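Local coordinates for protein 2,3-dehydroadipyl-CoA hydratase (Escherichia coli, PDB 4FZW) that catalyses the reversible hydration of 2,3-dehydroadipyl-CoA to 3-hydroxyadipyl-CoA in the bacterial breakdown of phenylacetate, at residues Q86-L91 with L107-E112; F128-I133 with I137-G142. All coordinates share one frame; numbering follows the deposited sequence.

Contact 1 of 2, residues Q86-L91 with L107-E112; sequences QLWARL and LGAGCE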
loop_
_atom_site.group_PDB
_atom_site.type_symbol
_atom_site.label_atom_id
_atom_site.label_comp_id
_atom_site.label_asym_id
_atom_site.label_seq_id
_atom_site.Cartn_x
_atom_site.Cartn_y
_atom_site.Cartn_z
ATOM N N GLN B 86 -2.226 15.796 -16.896
ATOM C CA GLN B 86 -0.775 15.627 -16.928
ATOM C C GLN B 86 -0.071 16.929 -16.542
ATOM O O GLN B 86 1.067 16.912 -16.081
ATOM C CB GLN B 86 -0.322 15.188 -18.326
ATOM C CG GLN B 86 -0.504 16.307 -19.348
ATOM C CD GLN B 86 -0.049 15.952 -20.746
ATOM O OE1 GLN B 86 0.083 14.772 -21.110
ATOM N NE2 GLN B 86 0.188 16.988 -21.554
ATOM N N LEU B 87 -0.742 18.061 -16.740
ATOM C CA LEU B 87 -0.210 19.351 -16.266
ATOM C C LEU B 87 -0.225 19.395 -14.739
ATOM O O LEU B 87 0.757 19.789 -14.105
ATOM C CB LEU B 87 -1.007 20.517 -16.831
ATOM C CG LEU B 87 -1.145 20.611 -18.348
ATOM C CD1 LEU B 87 -1.838 21.919 -18.725
ATOM C CD2 LEU B 87 0.227 20.498 -19.007
ATOM N N TRP B 88 -1.338 18.961 -14.154
ATOM C CA TRP B 88 -1.425 18.800 -12.698
ATOM C C TRP B 88 -0.306 17.900 -12.144
ATOM O O TRP B 88 0.298 18.234 -11.126
ATOM C CB TRP B 88 -2.822 18.299 -12.281
ATOM C CG TRP B 88 -3.891 19.375 -12.409
ATOM C CD1 TRP B 88 -4.730 19.583 -13.468
ATOM C CD2 TRP B 88 -4.203 20.400 -11.446
ATOM N NE1 TRP B 88 -5.550 20.661 -13.222
ATOM C CE2 TRP B 88 -5.247 21.179 -11.989
ATOM C CE3 TRP B 88 -3.699 20.727 -10.175
ATOM C CZ2 TRP B 88 -5.801 22.275 -11.305
ATOM C CZ3 TRP B 88 -4.254 21.817 -9.497
ATOM C CH2 TRP B 88 -5.293 22.573 -10.067
ATOM N N ALA B 89 -0.007 16.782 -12.812
ATOM C CA ALA B 89 1.054 15.885 -12.325
ATOM C C ALA B 89 2.421 16.498 -12.541
ATOM O O ALA B 89 3.350 16.224 -11.790
ATOM C CB ALA B 89 0.988 14.494 -12.971
ATOM N N ARG B 90 2.556 17.331 -13.565
ATOM C CA ARG B 90 3.826 18.026 -13.748
ATOM C C ARG B 90 4.022 19.112 -12.693
ATOM O O ARG B 90 5.149 19.349 -12.271
ATOM C CB ARG B 90 3.976 18.587 -15.167
ATOM C CG ARG B 90 4.280 17.517 -16.206
ATOM C CD ARG B 90 3.874 17.957 -17.591
ATOM N NE ARG B 90 4.818 18.918 -18.145
ATOM C CZ ARG B 90 4.809 19.313 -19.411
ATOM N NH1 ARG B 90 3.908 18.812 -20.251
ATOM N NH2 ARG B 90 5.699 20.201 -19.827
ATOM N N LEU B 91 2.935 19.761 -12.269
ATOM C CA LEU B 91 2.994 20.745 -11.160
ATOM C C LEU B 91 3.489 20.093 -9.878
ATOM O O LEU B 91 4.394 20.604 -9.219
ATOM C CB LEU B 91 1.629 21.387 -10.867
ATOM C CG LEU B 91 0.910 22.254 -11.894
ATOM C CD1 LEU B 91 -0.431 22.683 -11.326
ATOM C CD2 LEU B 91 1.755 23.455 -12.276
ATOM N N LEU B 107 -11.213 28.616 -4.538
ATOM C CA LEU B 107 -12.334 27.691 -4.747
ATOM C C LEU B 107 -12.052 26.743 -5.906
ATOM O O LEU B 107 -11.373 27.125 -6.858
ATOM C CB LEU B 107 -13.627 28.467 -5.004
ATOM C CG LEU B 107 -13.996 29.536 -3.977
ATOM C CD1 LEU B 107 -15.147 30.348 -4.518
ATOM C CD2 LEU B 107 -14.362 28.931 -2.639
ATOM N N GLY B 108 -12.582 25.522 -5.834
ATOM C CA GLY B 108 -12.373 24.527 -6.889
ATOM C C GLY B 108 -10.903 24.301 -7.224
ATOM O O GLY B 108 -10.118 23.921 -6.353
ATOM N N ALA B 109 -10.515 24.567 -8.467
ATOM C CA ALA B 109 -9.129 24.367 -8.891
ATOM C C ALA B 109 -8.178 25.212 -8.039
ATOM O O ALA B 109 -7.005 24.829 -7.810
ATOM C CB ALA B 109 -8.974 24.715 -10.353
ATOM N N GLY B 110 -8.684 26.369 -7.593
ATOM C CA GLY B 110 -7.931 27.232 -6.717
ATOM C C GLY B 110 -7.601 26.562 -5.386
ATOM O O GLY B 110 -6.464 26.633 -4.908
ATOM N N CYS B 111 -8.588 25.920 -4.769
ATOM C CA CYS B 111 -8.309 25.192 -3.551
ATOM C C CYS B 111 -7.358 24.055 -3.874
ATOM O O CYS B 111 -6.369 23.865 -3.168
ATOM C CB CYS B 111 -9.583 24.649 -2.931
ATOM S SG CYS B 111 -9.306 23.799 -1.370
ATOM N N GLU B 112 -7.661 23.312 -4.949
ATOM C CA GLU B 112 -6.835 22.182 -5.399
ATOM C C GLU B 112 -5.400 22.577 -5.648
ATOM O O GLU B 112 -4.494 21.866 -5.243
ATOM C CB GLU B 112 -7.441 21.491 -6.632
ATOM C CG GLU B 112 -8.632 20.659 -6.239
ATOM C CD GLU B 112 -9.458 20.206 -7.391
ATOM O OE1 GLU B 112 -9.510 20.914 -8.421
ATOM O OE2 GLU B 112 -10.070 19.124 -7.252
#
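Between 86-91 and 107-112 the nearest CA atoms are those of W88 and E112, 9.7 Å apart, with no hydrogen bond across. This is a helix-to-helix-start contact in the crotonase fold, bridged by one indole and placed beside a pocket that holds a glycerol. The W88 side chain leaves its helix toward the other segment, with CG beside the backbone N (chi1 -73°) and the ring turned steeply against the CA-CB bond (chi2 95°), and this points the six-membered ring at the first helical turn opposite. The ring comes in edge first: CH2 lies 3.6 Å from A109 O, which sits near the ring plane, while CZ2 rests 4.1 Å from the methyl CB of A109. E112 C lies obliquely to the W88 ring, 4.1 Å from CZ3, and E112 CB is 4.2 Å from CH2; the two side chains cross at about a right angle. Within its own helix the indole is backed by L91, whose CD1 stands 3.9 Å above one face, toward the rim; L34 of helix 31-46 and L116 pack on W88 as well.

G108, with positive phi, sits at the N-cap position of the receiving turn. Its carbonyl O accepts E112 N, fixing the base of a side chain that then runs out extended beyond CG. The carboxylate is turned 67° from the indole plane; its OE2 accepts from both G143 N and A141 N, while OE1 makes a weak hydrogen bond to glycerol O1. As in related hydratases, A109 N probably contributes to the oxyanion hole for the thioester. At the other end of the indole, W88 NE1 hydrogen-bonds to O3 of the glycerol.

Contact 2 of 2, residues F128-I133 with I137-G142; sequences FGLPEI and IMPGAG. With GOL (glycerol), chain G.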
loop_
_atom_site.group_PDB
_atom_site.type_symbol
_atom_site.label_atom_id
_atom_site.label_comp_id
_atom_site.label_asym_id
_atom_site.label_seq_id
_atom_site.Cartn_x
_atom_site.Cartn_y
_atom_site.Cartn_z
ATOM N N PHE B 128 -11.756 28.712 1.483
ATOM C CA PHE B 128 -11.323 27.467 0.890
ATOM C C PHE B 128 -12.543 26.605 0.717
ATOM O O PHE B 128 -13.268 26.367 1.678
ATOM C CB PHE B 128 -10.338 26.736 1.802
ATOM C CG PHE B 128 -8.989 27.400 1.916
ATOM C CD1 PHE B 128 -8.684 28.178 3.028
ATOM C CD2 PHE B 128 -8.007 27.213 0.934
ATOM C CE1 PHE B 128 -7.436 28.788 3.149
ATOM C CE2 PHE B 128 -6.766 27.817 1.044
ATOM C CZ PHE B 128 -6.479 28.616 2.148
ATOM N N GLY B 129 -12.759 26.116 -0.502
ATOM C CA GLY B 129 -13.877 25.234 -0.772
ATOM C C GLY B 129 -13.807 24.543 -2.123
ATOM O O GLY B 129 -13.066 24.948 -3.020
ATOM N N LEU B 130 -14.611 23.501 -2.265
ATOM C CA LEU B 130 -14.680 22.723 -3.494
ATOM C C LEU B 130 -16.138 22.623 -3.966
ATOM O O LEU B 130 -16.803 21.611 -3.745
ATOM C CB LEU B 130 -14.076 21.325 -3.254
ATOM C CG LEU B 130 -12.563 21.269 -2.983
ATOM C CD1 LEU B 130 -12.213 20.096 -2.086
ATOM C CD2 LEU B 130 -11.717 21.215 -4.291
ATOM N N PRO B 131 -16.640 23.675 -4.637
ATOM C CA PRO B 131 -18.058 23.685 -5.016
ATOM C C PRO B 131 -18.332 22.925 -6.315
ATOM O O PRO B 131 -19.339 23.202 -6.964
ATOM C CB PRO B 131 -18.337 25.166 -5.237
ATOM C CG PRO B 131 -17.076 25.679 -5.778
ATOM C CD PRO B 131 -15.948 24.877 -5.133
ATOM N N GLU B 132 -17.464 21.984 -6.677
ATOM C CA GLU B 132 -17.653 21.162 -7.892
ATOM C C GLU B 132 -18.960 20.383 -7.856
ATOM O O GLU B 132 -19.683 20.331 -8.840
ATOM C CB GLU B 132 -16.488 20.183 -8.097
ATOM C CG GLU B 132 -15.216 20.819 -8.680
ATOM C CD GLU B 132 -14.245 21.343 -7.637
ATOM O OE1 GLU B 132 -14.629 21.479 -6.464
ATOM O OE2 GLU B 132 -13.082 21.626 -7.993
ATOM N N ILE B 133 -19.259 19.795 -6.703
ATOM C CA ILE B 133 -20.483 19.026 -6.525
ATOM C C ILE B 133 -21.750 19.836 -6.857
ATOM O O ILE B 133 -22.744 19.267 -7.280
ATOM C CB ILE B 133 -20.575 18.446 -5.089
ATOM C CG1 ILE B 133 -21.599 17.306 -5.006
ATOM C CG2 ILE B 133 -20.917 19.529 -4.080
ATOM C CD1 ILE B 133 -21.162 15.985 -5.618
ATOM N N ILE B 137 -20.549 17.921 -10.893
ATOM C CA ILE B 137 -19.291 17.208 -11.117
ATOM C C ILE B 137 -18.634 16.861 -9.776
ATOM O O ILE B 137 -19.318 16.657 -8.761
ATOM C CB ILE B 137 -18.299 18.011 -12.025
ATOM C CG1 ILE B 137 -18.164 19.464 -11.555
ATOM C CG2 ILE B 137 -18.763 18.009 -13.467
ATOM C CD1 ILE B 137 -16.990 20.213 -12.175
ATOM N N MET B 138 -17.310 16.783 -9.777
ATOM C CA MET B 138 -16.578 16.595 -8.543
ATOM C C MET B 138 -15.180 17.165 -8.702
ATOM O O MET B 138 -14.836 17.674 -9.771
ATOM C CB MET B 138 -16.545 15.119 -8.151
ATOM C CG MET B 138 -15.879 14.209 -9.175
ATOM S SD MET B 138 -15.962 12.473 -8.709
ATOM C CE MET B 138 -14.336 12.169 -8.068
ATOM N N PRO B 139 -14.381 17.131 -7.625
ATOM C CA PRO B 139 -12.998 17.577 -7.778
ATOM C C PRO B 139 -12.245 16.714 -8.791
ATOM O O PRO B 139 -12.365 15.473 -8.821
ATOM C CB PRO B 139 -12.430 17.421 -6.371
ATOM C CG PRO B 139 -13.618 17.684 -5.489
ATOM C CD PRO B 139 -14.760 16.996 -6.207
ATOM N N GLY B 140 -11.487 17.378 -9.648
ATOM C CA GLY B 140 -10.852 16.671 -10.739
ATOM C C GLY B 140 -9.347 16.793 -10.698
ATOM O O GLY B 140 -8.670 16.323 -11.620
ATOM N N ALA B 141 -8.815 17.423 -9.651
ATOM C CA ALA B 141 -7.383 17.603 -9.583
ATOM C C ALA B 141 -6.821 17.407 -8.173
ATOM O O ALA B 141 -5.862 18.063 -7.774
ATOM C CB ALA B 141 -7.001 18.947 -10.151
ATOM N N GLY B 142 -7.407 16.485 -7.419
ATOM C CA GLY B 142 -6.858 16.156 -6.116
ATOM C C GLY B 142 -7.692 16.594 -4.943
ATOM O O GLY B 142 -7.456 16.190 -3.817
HETATM C C1 GOL G . -11.889 21.377 -11.787
HETATM O O1 GOL G . -11.785 20.434 -10.739
HETATM C C2 GOL G . -10.915 21.100 -12.912
HETATM O O2 GOL G . -11.384 20.313 -13.959
HETATM C C3 GOL G . -9.754 22.037 -13.184
HETATM O O3 GOL G . -8.688 21.422 -13.860
#
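This is a buried packing of E132 and its neighbours against the loop that returns from the short helix 132-135, in the crotonase fold between strand 127-129 and helix 146-162. One backbone bond closes the return: I137 N donates to E132 O over 3.3 Å, from well above the carbonyl plane (42° out of it). Beside it, I133 CA makes a C-H...O contact of 3.5 Å with I137 O. The E132 side chain points toward the loop, its CB and CG lying along the M138 carbonyl, and then bends at chi2 (90°), which carries the carboxylate past P139; OE1 is 4.0 Å from P139 CG. L130 CD2 meets the same P139 CG at 4.2 Å from much the same side, its side chain crossing the proline at about a right angle. Another subunit backs the loop, its E227 accepting from G142 N and its R228 donating to G140 O. Glycerol O1 receives a hydrogen bond from G140 N (3.3 Å) and lies between the carboxylates of E132 and E112, its bond to E132 OE2 not settled, about where related hydratases probably hold the water that adds to the double bond.

Overall arrangement
Contact 1 and contact 2 follow each other along the chain, and their centres lie 11 Å apart. They touch directly: G108 N is 2.9 Å from G129 O, a probable hydrogen bond that ties the start of helix 109-116 to strand 127-129, and E112 OE2 is 3.2 Å from A141 N. The carboxylates of E112 and E132 come together, OE1 of E112 3.7 Å from OE2 of E132, at the positions of the two catalytic glutamates of related hydratases, and probably serve the same role here. One glycerol, probably from the crystallisation liquor, spans both contacts, O1 between these glutamates, its other end toward W88 and R84, and probably marks part of the active-site pocket.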